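Aldose 1-epimerase (Caenorhabditis elegans, PDB 1LUR) probably catalyses the interconversion of the alpha and beta anomers of aldose sugars, as an aldose 1-epimerase of the galactose mutarotase family. Local coordinates at residues 139-144 with 167-172. Residues are numbered along the deposited sequence; the frame is centred on the assembly and turned at random.
Sequences AKIDVT and LALTNH
Asp142 OD1 is gripped by Lys140 NZ at 2.7 Å and by Ser125 OG of the adjoining strand 121-129, on the face of strand 138-147 opposite the one from which Ile141 meets Leu167 and Leu169. The lysine, its chain fully extended until the last torsion turns NZ back, reaches the syn side of the carboxylate, 29° out of its plane, and closes a salt bridge along the partly exposed outer face.

On the inner face the contact is wholly apolar, and no hydrogen bond joins the two segments. Ile141 divides its branches between two leucines. With chi1 at -57°, CG2 lies anti to the backbone N and packs 3.8 Å from Leu169 CD1, the two side chains meeting at a slant. CG1, beside the backbone N, lies 4.2 Å from Leu167 CD2, and here the side chains run past each other in opposite directions. Trp112 also touches Ile141, while Leu107 touches Leu169 and Ala159 touches Leu167.

Two buried polar groups of residues 167-172 find their partners outside residues 139-144: Leu169 N donates a hydrogen bond to Tyr327 OH, and Thr170 OG1 is hydrogen-bonded to Pro304 O. The isoleucine thus links the antiparallel sheet of strand 138-147 to the chain leading into strand 170-175 of the facing sheet, a buried apolar interface characteristic of the galactose mutarotase beta-sandwich.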
ATOM      1  N   ALA A 139     -11.393 -14.758   7.626  1.00 28.64           N
ATOM      2  CA  ALA A 139     -10.189 -14.280   8.277  1.00 27.54           C
ATOM      3  C   ALA A 139     -10.484 -13.157   9.246  1.00 28.30           C
ATOM      4  O   ALA A 139     -11.408 -12.366   9.044  1.00 27.72           O
ATOM      5  CB  ALA A 139      -9.183 -13.800   7.235  1.00 28.66           C
ATOM      6  N   LYS A 140      -9.702 -13.118  10.315  1.00 26.42           N
ATOM      7  CA  LYS A 140      -9.833 -12.097  11.335  1.00 27.74           C
ATOM      8  C   LYS A 140      -8.535 -11.335  11.095  1.00 27.12           C
ATOM      9  O   LYS A 140      -7.452 -11.879  11.301  1.00 25.87           O
ATOM     10  CB  LYS A 140      -9.844 -12.706  12.738  1.00 28.73           C
ATOM     11  CG  LYS A 140      -9.944 -11.648  13.829  1.00 33.99           C
ATOM     12  CD  LYS A 140      -9.903 -12.252  15.219  1.00 37.34           C
ATOM     13  CE  LYS A 140      -9.802 -11.154  16.267  1.00 39.53           C
ATOM     14  NZ  LYS A 140      -8.565 -10.343  16.092  1.00 39.91           N
ATOM     15  N   ILE A 141      -8.651 -10.097  10.633  1.00 26.72           N
ATOM     16  CA  ILE A 141      -7.482  -9.284  10.353  1.00 27.93           C
ATOM     17  C   ILE A 141      -7.259  -8.151  11.341  1.00 29.86           C
ATOM     18  O   ILE A 141      -8.194  -7.436  11.702  1.00 30.47           O
ATOM     19  CB  ILE A 141      -7.565  -8.671   8.925  1.00 26.42           C
ATOM     20  CG1 ILE A 141      -7.727  -9.778   7.881  1.00 27.69           C
ATOM     21  CG2 ILE A 141      -6.297  -7.897   8.601  1.00 23.57           C
ATOM     22  CD1 ILE A 141      -9.156 -10.011   7.453  1.00 26.74           C
ATOM     23  N   ASP A 142      -6.006  -7.996  11.762  1.00 29.75           N
ATOM     24  CA  ASP A 142      -5.618  -6.956  12.699  1.00 29.77           C
ATOM     25  C   ASP A 142      -4.445  -6.183  12.108  1.00 28.23           C
ATOM     26  O   ASP A 142      -3.449  -6.772  11.693  1.00 25.50           O
ATOM     27  CB  ASP A 142      -5.223  -7.570  14.046  1.00 35.89           C
ATOM     28  CG  ASP A 142      -6.429  -7.933  14.892  1.00 40.69           C
ATOM     29  OD1 ASP A 142      -7.292  -8.705  14.417  1.00 43.01           O
ATOM     30  OD2 ASP A 142      -6.515  -7.439  16.039  1.00 46.77           O
ATOM     31  N   VAL A 143      -4.587  -4.862  12.056  1.00 26.12           N
ATOM     32  CA  VAL A 143      -3.553  -3.990  11.519  1.00 27.18           C
ATOM     33  C   VAL A 143      -3.165  -2.951  12.563  1.00 28.30           C
ATOM     34  O   VAL A 143      -4.033  -2.319  13.175  1.00 29.61           O
ATOM     35  CB  VAL A 143      -4.050  -3.264  10.251  1.00 25.81           C
ATOM     36  CG1 VAL A 143      -3.131  -2.098   9.916  1.00 31.28           C
ATOM     37  CG2 VAL A 143      -4.106  -4.249   9.092  1.00 25.53           C
ATOM     38  N   THR A 144      -1.862  -2.773  12.757  1.00 27.26           N
ATOM     39  CA  THR A 144      -1.379  -1.806  13.733  1.00 25.90           C
ATOM     40  C   THR A 144      -0.446  -0.775  13.123  1.00 25.91           C
ATOM     41  O   THR A 144       0.379  -1.098  12.266  1.00 26.51           O
ATOM     42  CB  THR A 144      -0.616  -2.507  14.889  1.00 24.55           C
ATOM     43  OG1 THR A 144      -1.462  -3.484  15.508  1.00 24.15           O
ATOM     44  CG2 THR A 144      -0.177  -1.477  15.945  1.00 25.98           C
ATOM     45  N   LEU A 167      -5.181 -14.504   1.431  1.00 21.36           N
ATOM     46  CA  LEU A 167      -5.019 -13.216   2.097  1.00 20.09           C
ATOM     47  C   LEU A 167      -3.679 -12.608   1.694  1.00 21.59           C
ATOM     48  O   LEU A 167      -2.603 -13.169   1.953  1.00 21.10           O
ATOM     49  CB  LEU A 167      -5.102 -13.332   3.626  1.00 20.59           C
ATOM     50  CG  LEU A 167      -5.291 -11.970   4.322  1.00 22.13           C
ATOM     51  CD1 LEU A 167      -6.727 -11.496   4.146  1.00 20.02           C
ATOM     52  CD2 LEU A 167      -4.964 -12.074   5.802  1.00 22.45           C
ATOM     53  N   ALA A 168      -3.751 -11.462   1.034  1.00 19.82           N
ATOM     54  CA  ALA A 168      -2.556 -10.759   0.585  1.00 20.88           C
ATOM     55  C   ALA A 168      -2.904  -9.290   0.712  1.00 21.36           C
ATOM     56  O   ALA A 168      -3.608  -8.729  -0.132  1.00 21.81           O
ATOM     57  CB  ALA A 168      -2.243 -11.131  -0.855  1.00 18.76           C
ATOM     58  N   LEU A 169      -2.421  -8.669   1.783  1.00 21.14           N
ATOM     59  CA  LEU A 169      -2.702  -7.263   2.023  1.00 20.40           C
ATOM     60  C   LEU A 169      -1.599  -6.303   1.615  1.00 20.95           C
ATOM     61  O   LEU A 169      -0.521  -6.704   1.178  1.00 20.60           O
ATOM     62  CB  LEU A 169      -2.961  -7.052   3.519  1.00 20.28           C
ATOM     63  CG  LEU A 169      -3.786  -8.106   4.263  1.00 22.78           C
ATOM     64  CD1 LEU A 169      -3.716  -7.838   5.766  1.00 23.54           C
ATOM     65  CD2 LEU A 169      -5.228  -8.071   3.771  1.00 24.38           C
ATOM     66  N   THR A 170      -1.906  -5.021   1.780  1.00 22.03           N
ATOM     67  CA  THR A 170      -0.990  -3.924   1.488  1.00 23.34           C
ATOM     68  C   THR A 170      -1.581  -2.638   2.041  1.00 23.69           C
ATOM     69  O   THR A 170      -2.711  -2.630   2.540  1.00 23.24           O
ATOM     70  CB  THR A 170      -0.691  -3.713  -0.017  1.00 22.59           C
ATOM     71  OG1 THR A 170       0.500  -2.914  -0.133  1.00 24.41           O
ATOM     72  CG2 THR A 170      -1.830  -2.968  -0.726  1.00 22.20           C
ATOM     73  N   ASN A 171      -0.787  -1.571   1.996  1.00 24.30           N
ATOM     74  CA  ASN A 171      -1.202  -0.251   2.472  1.00 25.68           C
ATOM     75  C   ASN A 171      -1.173   0.598   1.208  1.00 25.55           C
ATOM     76  O   ASN A 171      -0.175   0.614   0.486  1.00 26.98           O
ATOM     77  CB  ASN A 171      -0.230   0.304   3.509  1.00 26.55           C
ATOM     78  CG  ASN A 171      -0.548   1.733   3.879  1.00 27.43           C
ATOM     79  OD1 ASN A 171      -0.092   2.668   3.226  1.00 27.88           O
ATOM     80  ND2 ASN A 171      -1.370   1.909   4.909  1.00 27.63           N
ATOM     81  N   HIS A 172      -2.258   1.312   0.942  1.00 27.37           N
ATOM     82  CA  HIS A 172      -2.326   2.129  -0.259  1.00 27.99           C
ATOM     83  C   HIS A 172      -2.108   3.634  -0.112  1.00 29.46           C
ATOM     84  O   HIS A 172      -2.796   4.427  -0.758  1.00 29.19           O
ATOM     85  CB  HIS A 172      -3.671   1.871  -0.949  1.00 30.02           C
ATOM     86  CG  HIS A 172      -3.610   1.959  -2.443  1.00 31.62           C
ATOM     87  ND1 HIS A 172      -3.304   3.126  -3.113  1.00 31.05           N
ATOM     88  CD2 HIS A 172      -3.803   1.017  -3.398  1.00 33.16           C
ATOM     89  CE1 HIS A 172      -3.310   2.898  -4.415  1.00 34.12           C
ATOM     90  NE2 HIS A 172      -3.611   1.627  -4.616  1.00 34.05           N
TER